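Long-range contacts in lipopolysaccharide export system protein LptH (Pseudomonas aeruginosa, PDB 4UU4), which binds lipopolysaccharide and is required for its transport from the inner to the outer membrane, possibly as part of a bridge across the periplasm: residues 116-121 and 140-145; 87-92 and 107-112. One frame throughout, in Å; residues are numbered along the deposited sequence.

Contact 1 of 2, residues 116-121 and 140-145; sequences NRVVLI and YDTQRQ
Val118 and Tyr140 form an antiparallel hydrogen-bonded pair: Val118 N gives its hydrogen to Tyr140 O at 2.9 Å, and Tyr140 N returns a bond of the same length to Val118 O. One step on, Arg117 and Asp141 make the non-hydrogen-bonded pair, and beyond them Thr142 N still reaches Asn116 O at 3.2 Å.

Asp141 is the side chain to trace. Its CB lies 4.1 Å from Asn116 O and starts on the sheet face it shares with Arg117. CG sits anti to the backbone N (chi1 -171°), and the two oxygens then serve different partners. OD1 turns back to its own chain and takes two backbone hydrogens, from Gln143 N and Arg144 N, the former nearly along the C-O axis and the latter from above the carboxylate plane. OD2 faces the neighbouring strand, 3.3 Å from Arg117 NH2. That salt bridge rests on charge alone: Asp141 CG stands over one face of the guanidinium, the two planes are turned 67° apart, and no N-H points at the oxygen.

On the opposite face, Val118 CG2 meets Thr142 CG2 at 3.8 Å, the two side chains crossing at about a right angle. The Tyr140 ring leads away from Val118, and its hydroxyl is hydrogen-bonded to Gln93 NE2 in the other sheet. At the loop end, Asn116 CB rests against Thr142 OG1.

Asn116 and Arg117 both face Phe112, a G1 beta bulge that opens strand 117-121, while Asp141 ends strand 137-141 with an Asx turn. The bulge and the turn lie at the same end of two adjacent inner strands of one sheet of the beta-jellyroll found in Lpt proteins.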
# COMPACT_ATOMS: atom_id res chain seq x y z
N ASN A 116 4.87 0.20 -10.02
CA ASN A 116 4.26 -1.04 -9.54
C ASN A 116 4.91 -1.52 -8.24
O ASN A 116 5.36 -2.67 -8.15
CB ASN A 116 4.30 -2.15 -10.59
CG ASN A 116 3.43 -1.85 -11.80
OD1 ASN A 116 2.39 -1.20 -11.69
ND2 ASN A 116 3.85 -2.33 -12.96
N ARG A 117 4.99 -0.63 -7.26
CA ARG A 117 5.65 -0.94 -5.99
C ARG A 117 4.86 -0.45 -4.79
O ARG A 117 4.46 0.71 -4.71
CB ARG A 117 7.06 -0.37 -5.97
CG ARG A 117 8.15 -1.43 -5.88
CD ARG A 117 9.47 -0.92 -6.44
NE ARG A 117 10.26 -2.01 -7.02
CZ ARG A 117 10.08 -2.48 -8.25
NH1 ARG A 117 9.13 -1.96 -9.03
NH2 ARG A 117 10.84 -3.46 -8.71
N VAL A 118 4.64 -1.35 -3.84
CA VAL A 118 3.94 -1.00 -2.61
C VAL A 118 4.84 -1.23 -1.40
O VAL A 118 5.12 -2.38 -1.04
CB VAL A 118 2.66 -1.83 -2.43
CG1 VAL A 118 1.84 -1.30 -1.27
CG2 VAL A 118 1.83 -1.81 -3.71
N VAL A 119 5.29 -0.15 -0.77
CA VAL A 119 6.15 -0.29 0.40
C VAL A 119 5.42 -0.04 1.72
O VAL A 119 4.83 1.01 1.95
CB VAL A 119 7.43 0.57 0.30
CG1 VAL A 119 7.10 1.96 -0.19
CG2 VAL A 119 8.16 0.61 1.63
N LEU A 120 5.46 -1.06 2.58
CA LEU A 120 4.83 -1.03 3.89
C LEU A 120 5.91 -0.80 4.94
O LEU A 120 6.89 -1.54 5.00
CB LEU A 120 4.13 -2.37 4.16
CG LEU A 120 3.24 -2.88 3.02
CD1 LEU A 120 3.67 -4.27 2.57
CD2 LEU A 120 1.78 -2.89 3.43
N ILE A 121 5.73 0.22 5.76
CA ILE A 121 6.68 0.54 6.81
C ILE A 121 5.93 0.28 8.11
O ILE A 121 4.70 0.23 8.13
CB ILE A 121 7.39 1.89 6.55
CG1 ILE A 121 8.14 1.85 5.21
CG2 ILE A 121 8.35 2.24 7.67
CD1 ILE A 121 9.18 2.94 5.06
N TYR A 140 6.63 -4.58 -2.09
CA TYR A 140 5.83 -5.50 -2.89
C TYR A 140 5.68 -5.06 -4.35
O TYR A 140 4.97 -4.10 -4.65
CB TYR A 140 4.46 -5.71 -2.24
CG TYR A 140 3.54 -6.62 -3.02
CD1 TYR A 140 3.97 -7.86 -3.47
CD2 TYR A 140 2.24 -6.24 -3.30
CE1 TYR A 140 3.13 -8.69 -4.18
CE2 TYR A 140 1.39 -7.07 -4.00
CZ TYR A 140 1.84 -8.29 -4.44
OH TYR A 140 0.99 -9.11 -5.15
N ASP A 141 6.36 -5.78 -5.24
CA ASP A 141 6.16 -5.61 -6.67
C ASP A 141 4.84 -6.26 -7.04
O ASP A 141 4.66 -7.46 -6.84
CB ASP A 141 7.32 -6.25 -7.43
CG ASP A 141 7.30 -5.93 -8.92
OD1 ASP A 141 6.24 -6.08 -9.56
OD2 ASP A 141 8.36 -5.52 -9.45
N THR A 142 3.91 -5.48 -7.57
CA THR A 142 2.60 -5.99 -7.93
C THR A 142 2.60 -6.68 -9.30
O THR A 142 1.67 -7.40 -9.65
CB THR A 142 1.53 -4.88 -7.95
OG1 THR A 142 1.88 -3.89 -8.93
CG2 THR A 142 1.44 -4.21 -6.58
N GLN A 143 3.66 -6.44 -10.07
CA GLN A 143 3.78 -7.02 -11.40
C GLN A 143 4.52 -8.35 -11.34
O GLN A 143 3.97 -9.39 -11.70
CB GLN A 143 4.51 -6.07 -12.36
CG GLN A 143 4.43 -6.49 -13.82
CD GLN A 143 5.67 -6.13 -14.61
OE1 GLN A 143 6.69 -5.75 -14.03
NE2 GLN A 143 5.60 -6.24 -15.93
N ARG A 144 5.77 -8.31 -10.89
CA ARG A 144 6.58 -9.52 -10.75
C ARG A 144 6.06 -10.37 -9.60
O ARG A 144 6.43 -11.54 -9.47
CB ARG A 144 8.04 -9.15 -10.52
CG ARG A 144 8.60 -8.15 -11.52
CD ARG A 144 10.04 -7.76 -11.19
NE ARG A 144 10.96 -8.88 -11.35
CZ ARG A 144 12.26 -8.83 -11.09
NH1 ARG A 144 12.81 -7.71 -10.64
NH2 ARG A 144 13.02 -9.91 -11.26
N GLN A 145 5.20 -9.78 -8.77
CA GLN A 145 4.69 -10.43 -7.56
C GLN A 145 5.81 -10.87 -6.63
O GLN A 145 5.77 -11.96 -6.05
CB GLN A 145 3.74 -11.59 -7.91
CG GLN A 145 2.43 -11.14 -8.54
CD GLN A 145 1.48 -12.30 -8.80
OE1 GLN A 145 1.34 -13.21 -7.99
NE2 GLN A 145 0.82 -12.26 -9.96

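Contact 2 of 2, residues 87-92 and 107-112; sequences KPAYYE and LTIQYF
Ile109 pushes its CD1 between Ala89 and Tyr91, and this apolar wedge is the heart of the contact. The methyl lies 3.9 Å from Ala89 CB and 4.1 Å from Tyr91 CB, passing over the backbone that joins the two residues, with Tyr90 N 3.7 Å away. Ile109 CG1, anti to its own carbonyl carbon (chi1 -64°), runs on to CD1 fully extended (chi2 180°), which carries the tip across to strand 89-92. Its CG1 also touches Ala89 CB, at 4.0 Å. A second, more exposed apolar touch lies at the corner of the chain, where Leu107 CD1 meets Pro88 CB at 4.2 Å. Leu107 starts out away from the partner segment and its branch swings back; Pro88 follows a cis peptide bond.

Polar interactions do not cross this interface: no hydrogen bond links the two segments. Within 87-92, on the face turned from Ile109, Tyr90 OH donates to Glu92 OE1 at 2.7 Å, reaching the anti lone pair of that oxygen.

The axes of strands 89-92 and 109-112 stay 8.2 Å apart at their closest and run at 38° to each other, as befits strands of two facing sheets. Strand 89-93 is hydrogen-bonded between 62-66 and 102-106, and the Tyr91 side chain also touches Leu64. Strand 109-112 lies between 81-85 and 117-121 in the other sheet, with Ile109 resting on Leu120, so the wedge helps fill the interior between the two sheets of the jellyroll.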
# COMPACT_ATOMS: atom_id res chain seq x y z
N LYS A 87 -4.11 3.10 11.35
CA LYS A 87 -3.72 2.23 12.46
C LYS A 87 -4.30 0.81 12.36
O LYS A 87 -5.18 0.44 13.13
CB LYS A 87 -4.17 2.82 13.80
CG LYS A 87 -4.25 4.34 13.87
CD LYS A 87 -2.93 4.96 14.31
CE LYS A 87 -3.12 6.42 14.68
NZ LYS A 87 -1.86 7.03 15.19
N PRO A 88 -3.81 -0.00 11.40
CA PRO A 88 -2.84 0.40 10.37
C PRO A 88 -3.54 0.77 9.07
O PRO A 88 -4.76 0.63 8.94
CB PRO A 88 -2.05 -0.89 10.16
CG PRO A 88 -3.07 -1.95 10.32
CD PRO A 88 -3.97 -1.47 11.43
N ALA A 89 -2.75 1.24 8.12
CA ALA A 89 -3.20 1.40 6.76
C ALA A 89 -3.24 0.03 6.10
O ALA A 89 -2.47 -0.88 6.45
CB ALA A 89 -2.28 2.33 6.00
N TYR A 90 -4.14 -0.10 5.12
CA TYR A 90 -4.47 -1.38 4.52
C TYR A 90 -4.40 -1.35 2.99
O TYR A 90 -4.90 -0.43 2.36
CB TYR A 90 -5.87 -1.79 4.98
CG TYR A 90 -6.43 -3.05 4.34
CD1 TYR A 90 -5.90 -4.30 4.63
CD2 TYR A 90 -7.52 -2.98 3.48
CE1 TYR A 90 -6.42 -5.45 4.06
CE2 TYR A 90 -8.04 -4.12 2.91
CZ TYR A 90 -7.50 -5.35 3.20
OH TYR A 90 -8.03 -6.49 2.63
N TYR A 91 -3.77 -2.37 2.42
CA TYR A 91 -3.70 -2.55 0.97
C TYR A 91 -4.31 -3.90 0.62
O TYR A 91 -4.05 -4.89 1.30
CB TYR A 91 -2.25 -2.48 0.51
CG TYR A 91 -2.02 -2.84 -0.95
CD1 TYR A 91 -2.11 -1.88 -1.94
CD2 TYR A 91 -1.70 -4.14 -1.33
CE1 TYR A 91 -1.90 -2.19 -3.27
CE2 TYR A 91 -1.49 -4.46 -2.66
CZ TYR A 91 -1.59 -3.48 -3.63
OH TYR A 91 -1.39 -3.79 -4.96
N GLU A 92 -5.12 -3.95 -0.43
CA GLU A 92 -5.73 -5.21 -0.86
C GLU A 92 -5.56 -5.35 -2.36
O GLU A 92 -5.78 -4.39 -3.09
CB GLU A 92 -7.21 -5.20 -0.50
CG GLU A 92 -7.90 -6.55 -0.65
CD GLU A 92 -9.40 -6.46 -0.51
OE1 GLU A 92 -9.89 -6.33 0.64
OE2 GLU A 92 -10.10 -6.53 -1.54
N LEU A 107 1.78 0.63 9.15
CA LEU A 107 1.55 1.97 9.68
C LEU A 107 1.63 3.01 8.57
O LEU A 107 0.78 3.89 8.49
CB LEU A 107 2.52 2.28 10.82
CG LEU A 107 1.89 2.25 12.21
CD1 LEU A 107 1.01 1.02 12.37
CD2 LEU A 107 2.95 2.29 13.31
N THR A 108 2.63 2.91 7.70
CA THR A 108 2.65 3.74 6.49
C THR A 108 2.69 2.86 5.25
O THR A 108 3.47 1.91 5.18
CB THR A 108 3.83 4.73 6.48
OG1 THR A 108 3.73 5.61 7.61
CG2 THR A 108 3.84 5.56 5.21
N ILE A 109 1.85 3.14 4.26
CA ILE A 109 1.90 2.40 3.00
C ILE A 109 2.07 3.35 1.82
O ILE A 109 1.32 4.30 1.69
CB ILE A 109 0.64 1.55 2.78
CG1 ILE A 109 0.50 0.47 3.86
CG2 ILE A 109 0.66 0.90 1.40
CD1 ILE A 109 -0.74 -0.39 3.69
N GLN A 110 3.05 3.10 0.97
CA GLN A 110 3.19 3.90 -0.24
C GLN A 110 2.93 3.04 -1.47
O GLN A 110 3.54 1.99 -1.63
CB GLN A 110 4.58 4.50 -0.33
CG GLN A 110 4.99 5.29 0.89
CD GLN A 110 6.45 5.67 0.85
OE1 GLN A 110 7.32 4.87 1.16
NE2 GLN A 110 6.72 6.92 0.46
N TYR A 111 2.02 3.50 -2.33
CA TYR A 111 1.73 2.79 -3.57
C TYR A 111 2.32 3.57 -4.74
O TYR A 111 1.70 4.51 -5.25
CB TYR A 111 0.22 2.56 -3.73
CG TYR A 111 -0.18 1.92 -5.05
CD1 TYR A 111 0.60 0.92 -5.63
CD2 TYR A 111 -1.34 2.30 -5.70
CE1 TYR A 111 0.24 0.34 -6.83
CE2 TYR A 111 -1.71 1.72 -6.89
CZ TYR A 111 -0.92 0.74 -7.45
OH TYR A 111 -1.30 0.18 -8.65
N PHE A 112 3.52 3.18 -5.13
CA PHE A 112 4.22 3.80 -6.24
C PHE A 112 3.66 3.27 -7.56
O PHE A 112 4.21 2.35 -8.16
CB PHE A 112 5.73 3.52 -6.15
CG PHE A 112 6.42 4.25 -5.02
CD1 PHE A 112 6.90 5.53 -5.21
CD2 PHE A 112 6.57 3.65 -3.78
CE1 PHE A 112 7.54 6.21 -4.17
CE2 PHE A 112 7.20 4.32 -2.75
CZ PHE A 112 7.69 5.60 -2.94

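How the contacts relate
Contact 1 joins neighbouring strands within one sheet, whereas contact 2 packs the two sheets against each other. Their chemistry follows: in 116-121 with 140-145, backbone hydrogen bonds plus a salt bridge on one face and apolar packing on the other, the contact running from buried residues to an exposed turn; in 87-92 with 107-112, packing without hydrogen bonds, mostly in the interior, with an exposed corner at Pro88. Strands 109-112 and 117-121 are consecutive and adjacent, so the contacts share a sheet; Phe112 N probably bonds to Arg117 O, and Ile121 N to Thr108 O. From the facing sheet, Tyr91 OH packs against Thr142 CG2, carrying the buried side of contact 2 on to contact 1.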